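Local structure of PHD-type domain-containing protein (Chaetomium thermophilum, 6VHF) at residues E15-L20 with E162-E167; E22-C27 with H151-L156; I34-A39 with D60-T65; A47-I52 with P124-M129; T53-G58 with R132-P137. The protein is the Cfp1 subunit of the histone H3K4 methyltransferase complex COMPASS, here represented by its RbBP5-interacting, zinc-binding domain. All blocks are in the same frame, centred on the assembly; numbering follows the deposited sequence.

Contact 1 of 5, residues E15-L20 with E162-E167; sequences ETRSKL and ELLEAE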
# COMPACT_ATOMS: atom_id res chain seq x y z
N GLU A 15 13.05 -3.59 14.11
CA GLU A 15 12.35 -2.33 13.96
C GLU A 15 11.88 -2.12 12.53
O GLU A 15 10.82 -1.54 12.30
CB GLU A 15 13.25 -1.17 14.41
CG GLU A 15 13.40 -1.11 15.91
CD GLU A 15 14.49 -0.15 16.36
OE1 GLU A 15 15.32 0.24 15.51
OE2 GLU A 15 14.50 0.21 17.56
N THR A 16 12.68 -2.57 11.56
CA THR A 16 12.29 -2.50 10.16
C THR A 16 11.08 -3.39 9.87
O THR A 16 10.14 -2.97 9.18
CB THR A 16 13.47 -2.91 9.28
OG1 THR A 16 14.54 -1.99 9.51
CG2 THR A 16 13.10 -2.86 7.82
N ARG A 17 11.10 -4.62 10.38
CA ARG A 17 9.91 -5.47 10.29
C ARG A 17 8.69 -4.73 10.82
O ARG A 17 7.60 -4.78 10.22
CB ARG A 17 10.14 -6.78 11.04
CG ARG A 17 11.01 -7.75 10.27
CD ARG A 17 10.94 -9.12 10.89
NE ARG A 17 11.66 -9.19 12.16
CZ ARG A 17 11.11 -9.44 13.34
NH1 ARG A 17 9.81 -9.65 13.42
NH2 ARG A 17 11.87 -9.53 14.43
N SER A 18 8.86 -4.03 11.94
CA SER A 18 7.78 -3.26 12.53
C SER A 18 7.24 -2.24 11.54
O SER A 18 6.02 -2.16 11.32
CB SER A 18 8.30 -2.58 13.79
OG SER A 18 7.27 -2.45 14.75
N LYS A 19 8.13 -1.46 10.92
CA LYS A 19 7.70 -0.45 9.94
C LYS A 19 7.02 -1.11 8.75
O LYS A 19 6.02 -0.59 8.22
CB LYS A 19 8.88 0.40 9.45
CG LYS A 19 9.78 1.04 10.54
CD LYS A 19 10.58 2.27 10.01
CE LYS A 19 11.89 2.52 10.79
NZ LYS A 19 12.93 3.27 9.99
N LEU A 20 7.55 -2.25 8.30
CA LEU A 20 6.97 -2.93 7.15
C LEU A 20 5.57 -3.43 7.46
O LEU A 20 4.69 -3.36 6.59
CB LEU A 20 7.86 -4.09 6.70
CG LEU A 20 9.24 -3.71 6.15
CD1 LEU A 20 10.16 -4.94 6.08
CD2 LEU A 20 9.09 -3.07 4.78
N GLU A 162 12.73 -11.84 4.26
CA GLU A 162 14.16 -11.73 4.08
C GLU A 162 14.83 -11.25 5.35
O GLU A 162 15.90 -11.74 5.73
CB GLU A 162 14.49 -10.81 2.90
CG GLU A 162 14.12 -11.40 1.54
CD GLU A 162 14.47 -10.49 0.37
OE1 GLU A 162 14.80 -11.00 -0.72
OE2 GLU A 162 14.41 -9.25 0.56
N LEU A 163 14.19 -10.31 6.06
CA LEU A 163 14.75 -9.82 7.32
C LEU A 163 14.76 -10.90 8.39
O LEU A 163 15.72 -11.00 9.17
CB LEU A 163 14.00 -8.59 7.80
CG LEU A 163 14.14 -7.40 6.85
CD1 LEU A 163 13.18 -6.33 7.24
CD2 LEU A 163 15.57 -6.88 6.85
N LEU A 164 13.70 -11.72 8.46
CA LEU A 164 13.72 -12.82 9.42
C LEU A 164 14.81 -13.83 9.07
O LEU A 164 15.49 -14.37 9.96
CB LEU A 164 12.35 -13.51 9.48
CG LEU A 164 11.23 -12.69 10.16
CD1 LEU A 164 9.88 -13.21 9.73
CD2 LEU A 164 11.35 -12.69 11.70
N GLU A 165 15.00 -14.09 7.78
CA GLU A 165 16.08 -14.97 7.39
C GLU A 165 17.44 -14.39 7.79
O GLU A 165 18.26 -15.11 8.38
CB GLU A 165 15.98 -15.24 5.89
CG GLU A 165 17.30 -15.55 5.23
CD GLU A 165 17.71 -17.01 5.33
OE1 GLU A 165 18.75 -17.35 4.71
OE2 GLU A 165 17.02 -17.78 6.03
N ALA A 166 17.66 -13.10 7.55
CA ALA A 166 18.93 -12.48 7.93
C ALA A 166 19.13 -12.48 9.44
O ALA A 166 20.25 -12.71 9.93
CB ALA A 166 18.99 -11.06 7.37
N GLU A 167 18.06 -12.22 10.21
CA GLU A 167 18.16 -12.32 11.66
C GLU A 167 18.61 -13.71 12.08
O GLU A 167 19.53 -13.85 12.89
CB GLU A 167 16.83 -11.97 12.32
CG GLU A 167 16.53 -10.51 12.27
CD GLU A 167 15.08 -10.18 12.55
OE1 GLU A 167 14.63 -9.16 12.01
OE2 GLU A 167 14.39 -10.92 13.29
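R17 and L163 contribute most of the 238 Å² buried here, with L164 next, and the arginine serves both an apolar and an ionic partner. Its CG passes L163 CB at 4.0 Å, and a bend at chi3 (-73°) then carries its guanidinium to E167, one helical turn beyond L163. R17 NE donates to E167 OE1 at 3.0 Å with an N-H...O angle of 168°; the oxygen offers its syn lone pair and lies in the guanidinium plane. The second bond of the pair, R17 NH2 to E167 OE2, is weak, consistent with planes turned 52° apart. L164 comes in crosswise to the arginine, setting its CD2 over one guanidinium face, toward the rim. L163 works in the other direction: its CD1 lies 3.5 Å from T16 CG2 and 3.5 Å from L20 CD1, wedged between two side chains a turn apart. The short segments run antiparallel, their axes 10.5 Å apart. The contact joins helix 4-46 to helix 141-177: L20 continues onto L156 and I160 of the latter, while S13 of the former gives E167 OE1 a second hydrogen bond.

Contact 2 of 5, residues E22-C27 with H151-L156; sequences EQIALC and HDIREL
I24 and L156 pack closely, running alongside one another with opposed headings so that I24 CG1 comes to 3.5 Å from L156 CB. The torsion of I24 (chi1 -77°) sets CG1 anti to the carbonyl carbon, and CD1 prolongs this branch along the leucine as far as the I153 carbonyl. C27 and I153 make an equally close pair: C27 CB meets I153 CG1 at 3.5 Å, and C27 SG lies 3.9 Å from L156 CD1. That methyl also receives Q23 CG at 3.7 Å, so L156 CD1 touches Q23, I24 and C27 together.

Packing is looser at the other branch of the isoleucine pair. I24 CG2 and I153 CG2 are 4.0 Å apart, and both residues remain partly accessible to solvent, whereas Q23, C27, D152 and L156 are buried. No hydrogen bond crosses the contact; the two segments meet through apolar packing. With an alanine in place of I24, L156 CB would probably lose its closest partner across the contact and a gap would be likely to open beside L156 and I153.

The segments run antiparallel at 166°, with axes 9.5 Å apart and I24 CA 5.5 Å from I153 CA. The buried side is the one facing helix 64-77, which completes a three-helix arrangement with helices 4-46 and 141-177. From that third helix S73 hydrogen-bonds Q23 NE2, and H70 does the same for D152 OD2, so Q23 NE2 and D152 OD2 each have a partner.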
# COMPACT_ATOMS: atom_id res chain seq x y z
N GLU A 22 3.44 -2.07 9.64
CA GLU A 22 2.61 -0.87 9.62
C GLU A 22 2.33 -0.41 8.19
O GLU A 22 1.22 0.04 7.87
CB GLU A 22 3.27 0.23 10.44
CG GLU A 22 3.26 -0.04 11.94
CD GLU A 22 4.44 0.58 12.70
OE1 GLU A 22 4.75 0.09 13.81
OE2 GLU A 22 5.05 1.56 12.19
N GLN A 23 3.32 -0.52 7.30
CA GLN A 23 3.04 -0.18 5.90
C GLN A 23 2.01 -1.13 5.28
O GLN A 23 1.18 -0.71 4.46
CB GLN A 23 4.33 -0.18 5.09
CG GLN A 23 4.20 0.39 3.66
CD GLN A 23 3.66 1.82 3.62
OE1 GLN A 23 3.61 2.51 4.64
NE2 GLN A 23 3.24 2.27 2.45
N ILE A 24 2.05 -2.41 5.65
CA ILE A 24 1.07 -3.34 5.11
C ILE A 24 -0.33 -2.99 5.61
O ILE A 24 -1.30 -3.03 4.85
CB ILE A 24 1.45 -4.79 5.45
CG1 ILE A 24 2.59 -5.27 4.53
CG2 ILE A 24 0.24 -5.70 5.37
CD1 ILE A 24 3.22 -6.63 4.90
N ALA A 25 -0.44 -2.64 6.90
CA ALA A 25 -1.71 -2.16 7.45
C ALA A 25 -2.22 -0.95 6.66
O ALA A 25 -3.41 -0.89 6.29
CB ALA A 25 -1.55 -1.80 8.92
N LEU A 26 -1.34 0.02 6.39
CA LEU A 26 -1.74 1.15 5.57
C LEU A 26 -2.29 0.68 4.23
O LEU A 26 -3.31 1.19 3.77
CB LEU A 26 -0.57 2.12 5.37
CG LEU A 26 -0.84 3.30 4.44
CD1 LEU A 26 -2.15 4.02 4.83
CD2 LEU A 26 0.32 4.29 4.43
N CYS A 27 -1.63 -0.33 3.63
CA CYS A 27 -2.04 -0.85 2.33
C CYS A 27 -3.42 -1.48 2.38
O CYS A 27 -4.22 -1.32 1.44
CB CYS A 27 -1.01 -1.87 1.85
SG CYS A 27 0.51 -1.17 1.12
N HIS A 151 -0.13 -5.84 -4.71
CA HIS A 151 1.23 -6.23 -5.06
C HIS A 151 2.21 -5.74 -4.00
O HIS A 151 3.14 -6.46 -3.62
CB HIS A 151 1.61 -5.71 -6.45
CG HIS A 151 3.00 -6.08 -6.87
ND1 HIS A 151 3.35 -7.38 -7.18
CD2 HIS A 151 4.12 -5.34 -7.00
CE1 HIS A 151 4.64 -7.42 -7.51
NE2 HIS A 151 5.12 -6.19 -7.41
N ASP A 152 1.99 -4.52 -3.49
CA ASP A 152 2.86 -3.97 -2.47
C ASP A 152 2.79 -4.77 -1.18
O ASP A 152 3.81 -4.95 -0.49
CB ASP A 152 2.50 -2.50 -2.23
CG ASP A 152 2.86 -1.60 -3.42
OD1 ASP A 152 3.62 -2.03 -4.32
OD2 ASP A 152 2.38 -0.44 -3.46
N ILE A 153 1.61 -5.30 -0.85
CA ILE A 153 1.52 -6.14 0.34
C ILE A 153 2.42 -7.35 0.19
O ILE A 153 3.18 -7.69 1.10
CB ILE A 153 0.06 -6.53 0.62
CG1 ILE A 153 -0.75 -5.26 0.89
CG2 ILE A 153 -0.04 -7.43 1.83
CD1 ILE A 153 -2.19 -5.51 1.30
N ARG A 154 2.40 -8.00 -0.98
CA ARG A 154 3.22 -9.19 -1.18
C ARG A 154 4.71 -8.84 -1.15
O ARG A 154 5.52 -9.60 -0.59
CB ARG A 154 2.86 -9.86 -2.50
CG ARG A 154 1.48 -10.49 -2.58
CD ARG A 154 1.22 -10.91 -4.04
NE ARG A 154 0.31 -12.04 -4.20
CZ ARG A 154 -0.96 -11.91 -4.55
NH1 ARG A 154 -1.45 -10.68 -4.75
NH2 ARG A 154 -1.75 -12.98 -4.70
N GLU A 155 5.08 -7.71 -1.75
CA GLU A 155 6.48 -7.30 -1.72
C GLU A 155 6.94 -6.98 -0.30
O GLU A 155 8.00 -7.44 0.14
CB GLU A 155 6.67 -6.10 -2.65
CG GLU A 155 6.47 -6.42 -4.12
CD GLU A 155 7.53 -7.39 -4.66
OE1 GLU A 155 8.57 -7.61 -4.00
OE2 GLU A 155 7.34 -7.89 -5.79
N LEU A 156 6.13 -6.21 0.45
CA LEU A 156 6.46 -5.88 1.83
C LEU A 156 6.56 -7.13 2.69
O LEU A 156 7.42 -7.21 3.57
CB LEU A 156 5.40 -4.93 2.40
CG LEU A 156 5.31 -3.54 1.76
CD1 LEU A 156 3.93 -2.91 2.03
CD2 LEU A 156 6.43 -2.66 2.24

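Contact 3 of 5, residues I34-A39 with D60-T65; sequences IELAIA and DTRLDT
D60 OD1, on a residue whose CB rests 4.0 Å from A37 CB, is gripped by two donors. The backbone N of R62 reaches it at 3.0 Å through the anti lone pair, closing an Asx turn, and R62 NE also bonds to it, approaching from above the carboxylate plane. The other oxygen takes the shorter bond, R62 NH2 to D60 OD2 at 2.8 Å. The arginine thus holds the carboxylate side-on, NE and NH2 each serving one oxygen. Both oxygens lie close to the guanidinium plane, yet the nitrogens stand more than 40° out of the carboxylate plane. A bend in the arginine at chi3 (-67°) brings its end back over the preceding turn and next to L36, whose CD2 is 3.9 Å from R62 NH2.

The apolar half belongs to L63. Its two methyls divide the helix surface between them: CD1 meets A37 CB at 3.7 Å, and CD2 lies 3.9 Å from I34 CG1, the isoleucine lying roughly perpendicular to the leucine. W141 of helix 141-177 touches both A37 and L63, closing the same buried patch. Replacing D60 by alanine removes the acceptor of the Asx turn and would probably leave the R62 guanidinium free to turn away from L36.

No hydrogen bond passes between the two segments. The polar bonds lie within 60-65, consistent with their shaping the approach to helix 64-77 and probably letting L63 present its methyls to helix 4-46 in a fixed position.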
# COMPACT_ATOMS: atom_id res chain seq x y z
N ILE A 34 -10.19 2.18 -1.84
CA ILE A 34 -10.53 1.84 -3.22
C ILE A 34 -11.91 1.20 -3.28
O ILE A 34 -12.72 1.53 -4.16
CB ILE A 34 -9.45 0.92 -3.81
CG1 ILE A 34 -8.09 1.62 -3.84
CG2 ILE A 34 -9.84 0.50 -5.21
CD1 ILE A 34 -6.95 0.65 -4.16
N GLU A 35 -12.19 0.27 -2.37
CA GLU A 35 -13.53 -0.30 -2.31
C GLU A 35 -14.58 0.79 -2.06
O GLU A 35 -15.64 0.78 -2.69
CB GLU A 35 -13.61 -1.37 -1.22
CG GLU A 35 -14.39 -2.60 -1.62
CD GLU A 35 -14.32 -3.73 -0.58
OE1 GLU A 35 -15.37 -4.02 0.04
OE2 GLU A 35 -13.21 -4.31 -0.39
N LEU A 36 -14.32 1.71 -1.13
CA LEU A 36 -15.31 2.76 -0.88
C LEU A 36 -15.54 3.60 -2.14
O LEU A 36 -16.68 3.99 -2.44
CB LEU A 36 -14.87 3.64 0.30
CG LEU A 36 -15.57 4.99 0.46
CD1 LEU A 36 -17.06 4.82 0.71
CD2 LEU A 36 -14.94 5.79 1.59
N ALA A 37 -14.47 3.86 -2.90
CA ALA A 37 -14.60 4.65 -4.12
C ALA A 37 -15.43 3.91 -5.16
O ALA A 37 -16.34 4.49 -5.76
CB ALA A 37 -13.21 4.97 -4.68
N ILE A 38 -15.16 2.61 -5.35
CA ILE A 38 -15.96 1.80 -6.25
C ILE A 38 -17.44 1.82 -5.85
O ILE A 38 -18.30 2.04 -6.69
CB ILE A 38 -15.40 0.37 -6.31
CG1 ILE A 38 -14.12 0.35 -7.14
CG2 ILE A 38 -16.40 -0.58 -6.94
CD1 ILE A 38 -13.17 -0.81 -6.82
N ALA A 39 -17.74 1.64 -4.55
CA ALA A 39 -19.13 1.57 -4.09
C ALA A 39 -19.85 2.89 -4.26
O ALA A 39 -21.05 2.92 -4.56
CB ALA A 39 -19.19 1.15 -2.62
N ASP A 60 -12.25 8.90 -7.12
CA ASP A 60 -12.32 9.76 -5.95
C ASP A 60 -10.98 10.46 -5.72
O ASP A 60 -9.92 9.84 -5.83
CB ASP A 60 -12.70 8.93 -4.72
CG ASP A 60 -13.20 9.76 -3.57
OD1 ASP A 60 -12.44 10.62 -3.07
OD2 ASP A 60 -14.37 9.55 -3.16
N THR A 61 -11.05 11.75 -5.36
CA THR A 61 -9.84 12.54 -5.16
C THR A 61 -8.96 11.97 -4.06
O THR A 61 -7.74 12.12 -4.10
CB THR A 61 -10.21 13.98 -4.79
OG1 THR A 61 -11.20 14.47 -5.70
CG2 THR A 61 -8.99 14.88 -4.86
N ARG A 62 -9.57 11.33 -3.06
CA ARG A 62 -8.79 10.75 -1.98
C ARG A 62 -7.90 9.61 -2.46
O ARG A 62 -6.94 9.27 -1.77
CB ARG A 62 -9.72 10.25 -0.87
CG ARG A 62 -10.49 11.36 -0.17
CD ARG A 62 -11.59 10.77 0.70
NE ARG A 62 -12.64 10.14 -0.10
CZ ARG A 62 -13.78 9.70 0.42
NH1 ARG A 62 -13.99 9.81 1.72
NH2 ARG A 62 -14.71 9.15 -0.36
N LEU A 63 -8.20 9.03 -3.62
CA LEU A 63 -7.38 7.94 -4.15
C LEU A 63 -5.97 8.39 -4.51
O LEU A 63 -5.13 7.54 -4.81
CB LEU A 63 -8.05 7.30 -5.36
CG LEU A 63 -9.38 6.57 -5.07
CD1 LEU A 63 -10.12 6.19 -6.34
CD2 LEU A 63 -9.17 5.33 -4.20
N ASP A 64 -5.70 9.70 -4.48
CA ASP A 64 -4.33 10.15 -4.69
C ASP A 64 -3.43 9.74 -3.53
O ASP A 64 -2.23 9.55 -3.73
CB ASP A 64 -4.31 11.66 -4.88
CG ASP A 64 -5.04 12.09 -6.12
OD1 ASP A 64 -5.46 11.20 -6.90
OD2 ASP A 64 -5.22 13.30 -6.30
N THR A 65 -4.00 9.59 -2.32
CA THR A 65 -3.28 9.00 -1.20
C THR A 65 -2.65 7.67 -1.59
O THR A 65 -1.52 7.36 -1.17
CB THR A 65 -4.24 8.80 -0.03
OG1 THR A 65 -4.96 10.01 0.19
CG2 THR A 65 -3.47 8.46 1.23

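Contact 4 of 5, residues A47-I52 with P124-M129; sequences AGIPGI and PRTAGM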
# COMPACT_ATOMS: atom_id res chain seq x y z
N ALA A 47 -28.35 5.88 -8.85
CA ALA A 47 -29.31 6.90 -8.45
C ALA A 47 -30.01 7.55 -9.63
O ALA A 47 -30.97 8.31 -9.42
CB ALA A 47 -28.61 7.98 -7.61
N GLY A 48 -29.57 7.29 -10.85
CA GLY A 48 -30.19 7.92 -12.01
C GLY A 48 -30.08 9.43 -12.00
O GLY A 48 -31.07 10.12 -12.27
N ILE A 49 -28.90 9.96 -11.69
CA ILE A 49 -28.68 11.40 -11.74
C ILE A 49 -28.44 11.79 -13.20
O ILE A 49 -27.66 11.10 -13.89
CB ILE A 49 -27.49 11.84 -10.87
CG1 ILE A 49 -27.54 11.23 -9.47
CG2 ILE A 49 -27.40 13.36 -10.78
CD1 ILE A 49 -26.19 11.38 -8.72
N PRO A 50 -29.05 12.87 -13.68
CA PRO A 50 -28.90 13.24 -15.10
C PRO A 50 -27.43 13.37 -15.49
O PRO A 50 -26.65 14.04 -14.81
CB PRO A 50 -29.64 14.58 -15.20
CG PRO A 50 -30.71 14.49 -14.12
CD PRO A 50 -30.07 13.70 -13.00
N GLY A 51 -27.07 12.71 -16.59
CA GLY A 51 -25.71 12.73 -17.09
C GLY A 51 -24.77 11.75 -16.44
O GLY A 51 -23.71 11.46 -17.02
N ILE A 52 -25.09 11.23 -15.26
CA ILE A 52 -24.19 10.30 -14.57
C ILE A 52 -24.56 8.91 -15.06
O ILE A 52 -25.44 8.23 -14.52
CB ILE A 52 -24.27 10.47 -13.06
CG1 ILE A 52 -23.63 11.80 -12.71
CG2 ILE A 52 -23.52 9.35 -12.33
CD1 ILE A 52 -24.00 12.32 -11.38
N PRO A 124 -23.67 15.46 -2.60
CA PRO A 124 -22.87 14.52 -1.80
C PRO A 124 -22.67 13.19 -2.48
O PRO A 124 -21.71 12.48 -2.15
CB PRO A 124 -23.69 14.36 -0.51
CG PRO A 124 -24.70 15.43 -0.52
CD PRO A 124 -24.96 15.78 -1.95
N ARG A 125 -23.55 12.81 -3.41
CA ARG A 125 -23.39 11.52 -4.07
C ARG A 125 -22.21 11.50 -5.02
O ARG A 125 -21.74 10.41 -5.37
CB ARG A 125 -24.67 11.13 -4.82
CG ARG A 125 -25.90 10.98 -3.92
CD ARG A 125 -27.21 11.02 -4.74
NE ARG A 125 -27.36 12.28 -5.48
CZ ARG A 125 -28.40 12.58 -6.27
NH1 ARG A 125 -29.40 11.70 -6.46
NH2 ARG A 125 -28.44 13.75 -6.89
N THR A 126 -21.74 12.67 -5.47
CA THR A 126 -20.67 12.76 -6.45
C THR A 126 -19.55 13.71 -6.03
O THR A 126 -18.68 14.01 -6.85
CB THR A 126 -21.22 13.21 -7.80
OG1 THR A 126 -21.72 14.55 -7.67
CG2 THR A 126 -22.35 12.29 -8.26
N ALA A 127 -19.57 14.22 -4.81
CA ALA A 127 -18.57 15.18 -4.38
C ALA A 127 -17.21 14.51 -4.29
O ALA A 127 -17.07 13.45 -3.68
CB ALA A 127 -18.94 15.80 -3.03
N GLY A 128 -16.20 15.15 -4.88
CA GLY A 128 -14.89 14.54 -4.95
C GLY A 128 -14.74 13.53 -6.06
O GLY A 128 -13.67 12.94 -6.20
N MET A 129 -15.78 13.33 -6.86
CA MET A 129 -15.81 12.26 -7.85
C MET A 129 -15.53 12.85 -9.22
O MET A 129 -16.00 13.94 -9.55
CB MET A 129 -17.16 11.55 -7.81
CG MET A 129 -17.19 10.19 -8.46
SD MET A 129 -18.86 9.50 -8.56
CE MET A 129 -19.26 9.13 -6.85
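The contact of I49 with R125 is apolar carbon against a charged plane. I49 CD1 sits over the centre of the guanidinium, 3.5 Å from R125 CZ, and I49 CG1 stays near the same face, 3.6 Å from R125 NH1. A47 adds a looser touch at one end, its CB 4.0 Å from R125 NH1. The arginine bends at chi3 (-60°), which carries its flat end under the isoleucine; the salt bridge from R125 NH2 to D123 probably helps hold that plane while leaving a face for the methyl.

Pure hydrocarbon contact follows at T126. Its CG2, anti to the carbonyl carbon, meets I52 CD1 tip to tip at 3.5 Å, and I49 CD1 lies 4.0 Å from the same T126 CG2. I49 therefore touches both R125 and T126.

No hydrogen bond passes between the two segments; within them, I52 N to I49 O (2.9 Å) and M129 N to T126 O (3.0 Å) each close a type II beta turn, with G51 and G128 at their positive-phi positions. The two loops meet through side chains, burying 200 Å² between them.

Both segments are loops near the surface. Residues 47-52 leave the end of helix 4-46, where G48 takes a positive phi, and 124-129 lead toward helix 141-177; T126 and M129 both touch A44 of helix 4-46, so this second loop lies against the helix from which the first departs.

Contact 5 of 5, residues T53-G58 with R132-P137; sequences TKDICG and RKKCKP. With ZN (zinc ion), chain B.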
# COMPACT_ATOMS: atom_id res chain seq x y z
N THR A 53 -23.90 8.50 -16.14
CA THR A 53 -24.10 7.25 -16.84
C THR A 53 -23.03 6.24 -16.41
O THR A 53 -22.16 6.53 -15.58
CB THR A 53 -24.07 7.49 -18.36
OG1 THR A 53 -22.72 7.48 -18.82
CG2 THR A 53 -24.63 8.84 -18.68
N LYS A 54 -23.08 5.04 -16.99
CA LYS A 54 -22.11 3.98 -16.74
C LYS A 54 -20.74 4.27 -17.32
O LYS A 54 -19.77 3.61 -16.94
CB LYS A 54 -22.63 2.63 -17.29
CG LYS A 54 -23.95 2.07 -16.67
CD LYS A 54 -25.16 3.04 -16.72
CE LYS A 54 -25.47 3.56 -18.13
NZ LYS A 54 -26.57 4.54 -18.06
N ASP A 55 -20.63 5.22 -18.25
CA ASP A 55 -19.35 5.70 -18.74
C ASP A 55 -18.64 6.59 -17.73
O ASP A 55 -17.50 6.99 -17.98
CB ASP A 55 -19.54 6.49 -20.05
CG ASP A 55 -20.31 5.72 -21.09
OD1 ASP A 55 -21.31 6.26 -21.63
OD2 ASP A 55 -19.91 4.57 -21.40
N ILE A 56 -19.31 6.96 -16.64
CA ILE A 56 -18.71 7.85 -15.65
C ILE A 56 -17.43 7.24 -15.08
O ILE A 56 -17.38 6.05 -14.76
CB ILE A 56 -19.74 8.15 -14.54
CG1 ILE A 56 -20.61 9.33 -14.93
CG2 ILE A 56 -19.05 8.37 -13.18
CD1 ILE A 56 -19.84 10.61 -15.09
N CYS A 57 -16.38 8.07 -14.97
CA CYS A 57 -15.10 7.62 -14.42
C CYS A 57 -15.25 7.20 -12.96
O CYS A 57 -15.07 6.03 -12.62
CB CYS A 57 -14.05 8.72 -14.56
SG CYS A 57 -12.46 8.28 -13.74
N GLY A 58 -15.59 8.15 -12.09
CA GLY A 58 -15.89 7.84 -10.71
C GLY A 58 -14.71 7.90 -9.76
O GLY A 58 -14.89 7.70 -8.56
N ARG A 132 -15.66 12.63 -15.65
CA ARG A 132 -15.31 12.49 -17.05
C ARG A 132 -15.85 11.16 -17.58
O ARG A 132 -15.84 10.15 -16.88
CB ARG A 132 -13.80 12.59 -17.23
CG ARG A 132 -13.32 12.65 -18.69
CD ARG A 132 -13.43 14.05 -19.33
NE ARG A 132 -14.79 14.60 -19.30
CZ ARG A 132 -15.76 14.27 -20.15
NH1 ARG A 132 -15.53 13.40 -21.12
NH2 ARG A 132 -16.97 14.81 -20.04
N LYS A 133 -16.37 11.18 -18.81
CA LYS A 133 -16.81 9.95 -19.47
C LYS A 133 -15.67 9.39 -20.30
O LYS A 133 -14.91 10.15 -20.92
CB LYS A 133 -18.05 10.18 -20.35
CG LYS A 133 -19.37 10.40 -19.58
CD LYS A 133 -20.59 10.33 -20.52
CE LYS A 133 -21.88 10.78 -19.83
NZ LYS A 133 -21.74 12.08 -19.10
N LYS A 134 -15.56 8.06 -20.33
CA LYS A 134 -14.41 7.38 -20.93
C LYS A 134 -13.10 8.06 -20.53
O LYS A 134 -12.33 8.55 -21.36
CB LYS A 134 -14.55 7.30 -22.45
CG LYS A 134 -15.67 6.40 -22.95
CD LYS A 134 -17.01 7.11 -22.95
CE LYS A 134 -18.05 6.36 -23.78
NZ LYS A 134 -18.10 4.92 -23.42
N CYS A 135 -12.87 8.12 -19.22
CA CYS A 135 -11.74 8.87 -18.70
C CYS A 135 -10.44 8.12 -18.95
O CYS A 135 -10.40 6.89 -18.97
CB CYS A 135 -11.91 9.14 -17.22
SG CYS A 135 -10.55 10.00 -16.53
N LYS A 136 -9.36 8.89 -19.13
CA LYS A 136 -8.07 8.34 -19.53
C LYS A 136 -6.96 8.66 -18.53
O LYS A 136 -6.07 7.82 -18.32
CB LYS A 136 -7.68 8.83 -20.93
CG LYS A 136 -8.53 8.23 -22.06
CD LYS A 136 -8.91 6.78 -21.77
CE LYS A 136 -9.28 6.03 -23.03
NZ LYS A 136 -9.48 4.58 -22.74
N PRO A 137 -6.94 9.84 -17.90
CA PRO A 137 -6.05 10.04 -16.75
C PRO A 137 -6.27 9.04 -15.62
O PRO A 137 -5.32 8.72 -14.89
CB PRO A 137 -6.36 11.47 -16.31
CG PRO A 137 -6.80 12.15 -17.55
CD PRO A 137 -7.51 11.12 -18.38
ZN ZN B . -11.22 10.28 -14.30
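This is the zinc site of the domain, a monovalent finger in which C57 and C135 come from two loops far apart in sequence and C130 and H138 complete the coordination. C57 SG and C135 SG each lie 2.4 Å from the zinc ion. In both cysteines SG stands anti to the backbone N (chi1 174° and 178°), which turns the two sulfurs onto one metal. The backbones lie close enough here to leave C57 CB 3.4 Å from C135 CB.

Next to the metal the backbones join in a single beta bridge between I56 and K133. C57 N donates to R132 O at 2.9 Å, the donor lying nearly along the C=O axis, and K134 N donates to D55 O at 3.2 Å with a less direct approach, tilted 21° from the carbonyl plane. K133 CA also makes a CH...O contact to D55 O.

Further out, the side chains of D55 and K134 run abreast with their heads together, and K134 NZ forms a salt bridge with D55 OD2 at 2.7 Å from well above the carboxylate plane. K133 passes across T53, its CE 3.6 Å from T53 CG2, on the way to G51. T53 OG1 in turn accepts from D55 N, an ST turn that shapes this loop.

The chemistry combines two buried thiolates tied by the metal, backbone bonds that probably help set the spacing of the loops next to it, and an ion pair on the more accessible side. The zinc would probably offset much of the negative charge of the cysteines.

Contacts 1 and 2 are successive stations of one antiparallel helix pair, their centres 13 Å apart, and they touch where L20 CD2 meets L156 CD2 at 3.7 Å. Contact 3 continues along helix 4-46, its centre about 17 Å from that of contact 2, and leads to the metal end: the side chain of L63 is about 9 Å from the zinc ion. There contacts 3, 4 and 5 gather with centres 12 to 15 Å apart. T61 OG1 reaches G128 O at 2.9 Å between contacts 3 and 4, and K133 NZ reaches G51 O at 2.9 Å between 4 and 5. Contact 1 lies about 42 Å, centre to centre, from contact 5, which holds the zinc.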